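PDB 5O2X: glycoside hydrolase family 61 from Trichoderma reesei QM6a, which is a copper-dependent lytic polysaccharide monooxygenase of family AA9 that probably cleaves cellulose chains by oxidation. Local coordinates for residues 53-57 with 154-158; 150-154 with 178-182. All coordinates share one frame; numbering follows the deposited sequence. Where two conformers were deposited one is given.

Contact 1: 53-57 with 154-158; sequences DIICH and VLRHE
Arg156 reaches from its strand to the backbone of the short helical turn 53-56 and meets two successive carbonyls there. Arg156 NH2 lies 2.8 Å from Ile54 O, in a bond that is nearly straight (168°) and runs in the guanidinium plane. Arg156 NE lies 2.8 Å from Ile55 O, but this bond is more bent and the oxygen sits somewhat out of that plane. Arg156 CG stands opposite the backbone N (chi1 -179°) and the chain is extended as far as NE, which carries the guanidinium across to the turn. Glu158, on the same strand, takes the guanidinium end-on in a salt bridge: Arg156 NH1 to Glu158 OE1 at 2.8 Å and Arg156 NH2 to Glu158 OE2 at 2.9 Å, so NH2 serves both Ile54 and Glu158. Both carboxylate oxygens are met from above their plane, and Tyr199 and Asn173 bind them too. The strand belongs to the beta-sandwich core of the AA9 fold, and the Cys56-Cys177 disulfide further ties the turn to it. Cys56 SG also packs on Val154 CG1 at 4.3 Å. Replacing Arg156 by a leucine would probably leave the two carbonyls without these donors and Glu158 without its buried counter-charge. Ile54 CD1 lies across Glu158, 4.1 Å from OE2.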
loop_
_atom_site.group_PDB
_atom_site.type_symbol
_atom_site.label_atom_id
_atom_site.label_comp_id
_atom_site.label_asym_id
_atom_site.label_seq_id
_atom_site.Cartn_x
_atom_site.Cartn_y
_atom_site.Cartn_z
ATOM N N ASP A 53 -3.000 8.264 11.769
ATOM C CA ASP A 53 -3.554 6.966 11.327
ATOM C C ASP A 53 -3.475 6.753 9.827
ATOM O O ASP A 53 -3.420 5.611 9.381
ATOM C CB ASP A 53 -5.020 6.829 11.784
ATOM C CG ASP A 53 -5.178 6.530 13.260
ATOM O OD1 ASP A 53 -4.182 6.263 13.964
ATOM O OD2 ASP A 53 -6.368 6.560 13.692
ATOM N N ILE A 54 -3.542 7.820 9.017
ATOM C CA ILE A 54 -3.512 7.596 7.552
ATOM C C ILE A 54 -2.157 7.096 7.086
ATOM O O ILE A 54 -2.064 6.527 5.983
ATOM C CB ILE A 54 -3.896 8.895 6.810
ATOM C CG1 ILE A 54 -4.220 8.642 5.332
ATOM C CG2 ILE A 54 -2.804 9.973 6.927
ATOM C CD1 ILE A 54 -5.295 7.609 5.054
ATOM N N ILE A 55 -1.096 7.287 7.876
ATOM C CA ILE A 55 0.244 6.984 7.374
ATOM C C ILE A 55 0.406 5.500 7.126
ATOM O O ILE A 55 0.719 5.048 6.023
ATOM C CB ILE A 55 1.306 7.539 8.341
ATOM C CG1 ILE A 55 1.156 9.072 8.524
ATOM C CG2 ILE A 55 2.686 7.182 7.835
ATOM C CD1 ILE A 55 1.917 9.591 9.726
ATOM N N CYS A 56 0.187 4.690 8.170
ATOM C CA CYS A 56 0.358 3.239 8.151
ATOM C C CYS A 56 -0.812 2.510 8.836
ATOM O O CYS A 56 -0.662 1.370 9.288
ATOM C CB CYS A 56 1.693 2.822 8.749
ATOM S SG CYS A 56 3.121 3.291 7.730
ATOM N N HIS A 57 -1.982 3.145 8.865
ATOM C CA HIS A 57 -3.198 2.573 9.467
ATOM C C HIS A 57 -3.203 2.862 10.984
ATOM O O HIS A 57 -2.284 3.452 11.558
ATOM C CB HIS A 57 -3.464 1.126 9.080
ATOM C CG HIS A 57 -4.918 0.813 8.837
ATOM N ND1 HIS A 57 -5.895 1.116 9.771
ATOM C CD2 HIS A 57 -5.518 0.193 7.796
ATOM C CE1 HIS A 57 -7.044 0.696 9.273
ATOM N NE2 HIS A 57 -6.844 0.133 8.076
ATOM N N VAL A 154 10.046 2.667 3.736
ATOM C CA VAL A 154 8.713 2.146 4.020
ATOM C C VAL A 154 7.961 2.108 2.680
ATOM O O VAL A 154 7.851 3.117 1.981
ATOM C CB VAL A 154 7.972 2.992 5.038
ATOM C CG1 VAL A 154 6.518 2.541 5.169
ATOM C CG2 VAL A 154 8.642 2.881 6.399
ATOM N N LEU A 155 7.427 0.923 2.386
ATOM C CA LEU A 155 6.547 0.670 1.245
ATOM C C LEU A 155 5.112 0.743 1.791
ATOM O O LEU A 155 4.751 -0.052 2.657
ATOM C CB LEU A 155 6.879 -0.690 0.656
ATOM C CG LEU A 155 5.949 -1.329 -0.331
ATOM C CD1 LEU A 155 5.824 -0.477 -1.533
ATOM C CD2 LEU A 155 6.441 -2.730 -0.675
ATOM N N ARG A 156 4.342 1.698 1.300
ATOM C CA ARG A 156 2.973 1.937 1.724
ATOM C C ARG A 156 2.074 1.581 0.568
ATOM O O ARG A 156 1.974 2.308 -0.418
ATOM C CB ARG A 156 2.800 3.396 2.152
ATOM C CG ARG A 156 1.413 3.769 2.635
ATOM C CD ARG A 156 1.308 5.266 2.891
ATOM N NE ARG A 156 0.003 5.692 3.394
ATOM C CZ ARG A 156 -1.092 5.803 2.658
ATOM N NH1 ARG A 156 -1.030 5.609 1.343
ATOM N NH2 ARG A 156 -2.258 6.093 3.214
ATOM N N HIS A 157 1.411 0.416 0.705
ATOM C CA HIS A 157 0.454 -0.095 -0.288
ATOM C C HIS A 157 -0.948 0.229 0.182
ATOM O O HIS A 157 -1.222 0.174 1.386
ATOM C CB HIS A 157 0.662 -1.614 -0.362
ATOM C CG HIS A 157 -0.349 -2.326 -1.189
ATOM N ND1 HIS A 157 -0.432 -2.279 -2.554
ATOM C CD2 HIS A 157 -1.404 -3.106 -0.828
ATOM C CE1 HIS A 157 -1.444 -3.020 -2.977
ATOM N NE2 HIS A 157 -2.056 -3.545 -1.945
ATOM N N GLU A 158 -1.860 0.578 -0.714
ATOM C CA GLU A 158 -3.167 1.006 -0.244
ATOM C C GLU A 158 -4.225 0.711 -1.294
ATOM O O GLU A 158 -4.086 1.029 -2.473
ATOM C CB GLU A 158 -3.115 2.515 0.013
ATOM C CG GLU A 158 -4.377 3.161 0.538
ATOM C CD GLU A 158 -4.164 4.636 0.798
ATOM O OE1 GLU A 158 -3.446 5.270 -0.028
ATOM O OE2 GLU A 158 -4.646 5.155 1.828
#

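Contact 2: 150-154 with 178-182; sequences PGNYV and FNIAV
Residues 151-154 and 178-182 run antiparallel, their axes 4.7 Å apart at closest approach and their directions 156° apart. Gly151 with Val182 and Tyr153 with Ile180 are the hydrogen-bonded pairs. Each is closed by two N-H...O bonds, such as Val182 N to Gly151 O at 2.8 Å. Asn152 with Ala181 and Val154 with Asn179 are the non-hydrogen-bonded pairs between and beyond them. Tyr153, Ile180 and Val182 share one face. Tyr153 CG lies opposite its own carbonyl carbon (chi1 -61°), and the ring crosses Val182 obliquely, with Tyr153 CD1 3.8 Å from Val182 CG2. Tyr153 CB meets Ile180 CG1 at 4.0 Å. The tyrosine hydroxyl is hydrogen-bonded to Ala149 O and Gln189 NE2. This is a beta hairpin of long strands, 151-161 and 172-183, within a sheet of the AA9 beta sandwich. Leu94 of the neighbouring strand 90-96 touches both Tyr153 and Ile180. Gly151 has extended backbone angles with positive phi (161°), at which a CB would press on the carbonyl before it and crowd the tyrosine ring. On the opposite face Asn152 OD1 lies 3.3 Å from Ala181 CB, while Asn152 ND2 is hydrogen-bonded to Gly99 O. Val154 CG2 meets Asn179 OD1 obliquely at 3.8 Å. That oxygen accepts a hydrogen bond from Trp34 NE1, and Asn179 ND2 gives one to Gly65 O.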
loop_
_atom_site.group_PDB
_atom_site.type_symbol
_atom_site.label_atom_id
_atom_site.label_comp_id
_atom_site.label_asym_id
_atom_site.label_seq_id
_atom_site.Cartn_x
_atom_site.Cartn_y
_atom_site.Cartn_z
ATOM N N PRO A 150 19.854 3.144 -3.502
ATOM C CA PRO A 150 19.939 2.300 -2.339
ATOM C C PRO A 150 19.454 3.031 -1.067
ATOM O O PRO A 150 19.606 4.261 -0.953
ATOM C CB PRO A 150 21.430 1.954 -2.281
ATOM C CG PRO A 150 21.865 2.004 -3.725
ATOM C CD PRO A 150 21.076 3.099 -4.329
ATOM N N GLY A 151 18.853 2.264 -0.152
ATOM C CA GLY A 151 18.385 2.845 1.093
ATOM C C GLY A 151 17.352 1.945 1.736
ATOM O O GLY A 151 16.965 0.920 1.178
ATOM N N ASN A 152 16.904 2.378 2.906
ATOM C CA ASN A 152 15.808 1.716 3.607
ATOM C C ASN A 152 14.556 2.544 3.384
ATOM O O ASN A 152 14.589 3.777 3.515
ATOM C CB ASN A 152 16.154 1.642 5.077
ATOM C CG ASN A 152 17.392 0.848 5.308
ATOM O OD1 ASN A 152 17.585 -0.208 4.719
ATOM N ND2 ASN A 152 18.217 1.328 6.201
ATOM N N TYR A 153 13.454 1.870 3.037
ATOM C CA TYR A 153 12.227 2.540 2.701
ATOM C C TYR A 153 11.031 1.861 3.339
ATOM O O TYR A 153 10.974 0.629 3.417
ATOM C CB TYR A 153 11.961 2.521 1.194
ATOM C CG TYR A 153 13.025 3.209 0.349
ATOM C CD1 TYR A 153 14.177 2.531 -0.054
ATOM C CD2 TYR A 153 12.873 4.516 -0.084
ATOM C CE1 TYR A 153 15.188 3.162 -0.807
ATOM C CE2 TYR A 153 13.863 5.155 -0.845
ATOM C CZ TYR A 153 14.990 4.446 -1.226
ATOM O OH TYR A 153 15.947 5.107 -1.983
ATOM N N VAL A 154 10.046 2.667 3.736
ATOM C CA VAL A 154 8.713 2.146 4.020
ATOM C C VAL A 154 7.961 2.108 2.680
ATOM O O VAL A 154 7.851 3.117 1.981
ATOM C CB VAL A 154 7.972 2.992 5.038
ATOM C CG1 VAL A 154 6.518 2.541 5.169
ATOM C CG2 VAL A 154 8.642 2.881 6.399
ATOM N N PHE A 178 5.218 -1.637 4.984
ATOM C CA PHE A 178 6.226 -2.675 5.053
ATOM C C PHE A 178 7.619 -2.043 5.029
ATOM O O PHE A 178 7.815 -1.029 4.368
ATOM C CB PHE A 178 6.139 -3.608 3.827
ATOM C CG PHE A 178 4.770 -4.238 3.702
ATOM C CD1 PHE A 178 4.478 -5.405 4.408
ATOM C CD2 PHE A 178 3.763 -3.625 2.994
ATOM C CE1 PHE A 178 3.203 -5.917 4.422
ATOM C CE2 PHE A 178 2.473 -4.170 2.990
ATOM C CZ PHE A 178 2.222 -5.303 3.703
ATOM N N ASN A 179 8.563 -2.663 5.728
ATOM C CA ASN A 179 9.955 -2.195 5.678
ATOM C C ASN A 179 10.757 -2.975 4.645
ATOM O O ASN A 179 10.820 -4.208 4.723
ATOM C CB ASN A 179 10.648 -2.403 7.034
ATOM C CG ASN A 179 10.129 -1.534 8.127
ATOM O OD1 ASN A 179 9.415 -0.548 7.929
ATOM N ND2 ASN A 179 10.575 -1.889 9.346
ATOM N N ILE A 180 11.412 -2.244 3.743
ATOM C CA ILE A 180 12.324 -2.852 2.796
ATOM C C ILE A 180 13.705 -2.181 2.872
ATOM O O ILE A 180 13.828 -0.998 3.214
ATOM C CB ILE A 180 11.752 -2.869 1.344
ATOM C CG1 ILE A 180 11.601 -1.487 0.759
ATOM C CG2 ILE A 180 10.476 -3.653 1.301
ATOM C CD1 ILE A 180 11.191 -1.457 -0.696
ATOM N N ALA A 181 14.716 -2.949 2.489
ATOM C CA ALA A 181 16.094 -2.449 2.362
ATOM C C ALA A 181 16.482 -2.728 0.927
ATOM O O ALA A 181 16.555 -3.888 0.528
ATOM C CB ALA A 181 17.008 -3.188 3.334
ATOM N N VAL A 182 16.741 -1.666 0.169
ATOM C CA VAL A 182 16.946 -1.746 -1.276
ATOM C C VAL A 182 18.431 -1.587 -1.625
ATOM O O VAL A 182 19.066 -0.623 -1.193
ATOM C CB VAL A 182 16.173 -0.640 -2.002
ATOM C CG1 VAL A 182 16.446 -0.657 -3.511
ATOM C CG2 VAL A 182 14.677 -0.809 -1.734
#

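Both contacts use strand 151-161 and share Val154. The centres of the two contacts are about 14 Å apart. Contact 1 has its centre about 6 Å from the centre of the molecule, and all its touching residues are buried. Contact 2 lies further out, still largely buried but exposed at Pro150. The chemistry differs accordingly. Contact 1 joins a helical turn to the strand through a buried charged side chain and backbone carbonyls. Contact 2 joins two neighbouring strands by regular backbone bonds, with Tyr153, Ile180 and Val182 on one face and two asparagines among Ala181 and Val154 on the other. The two contacts touch directly: Leu155 N of contact 1 is 2.8 Å from Phe178 O of contact 2, probably a hydrogen bond.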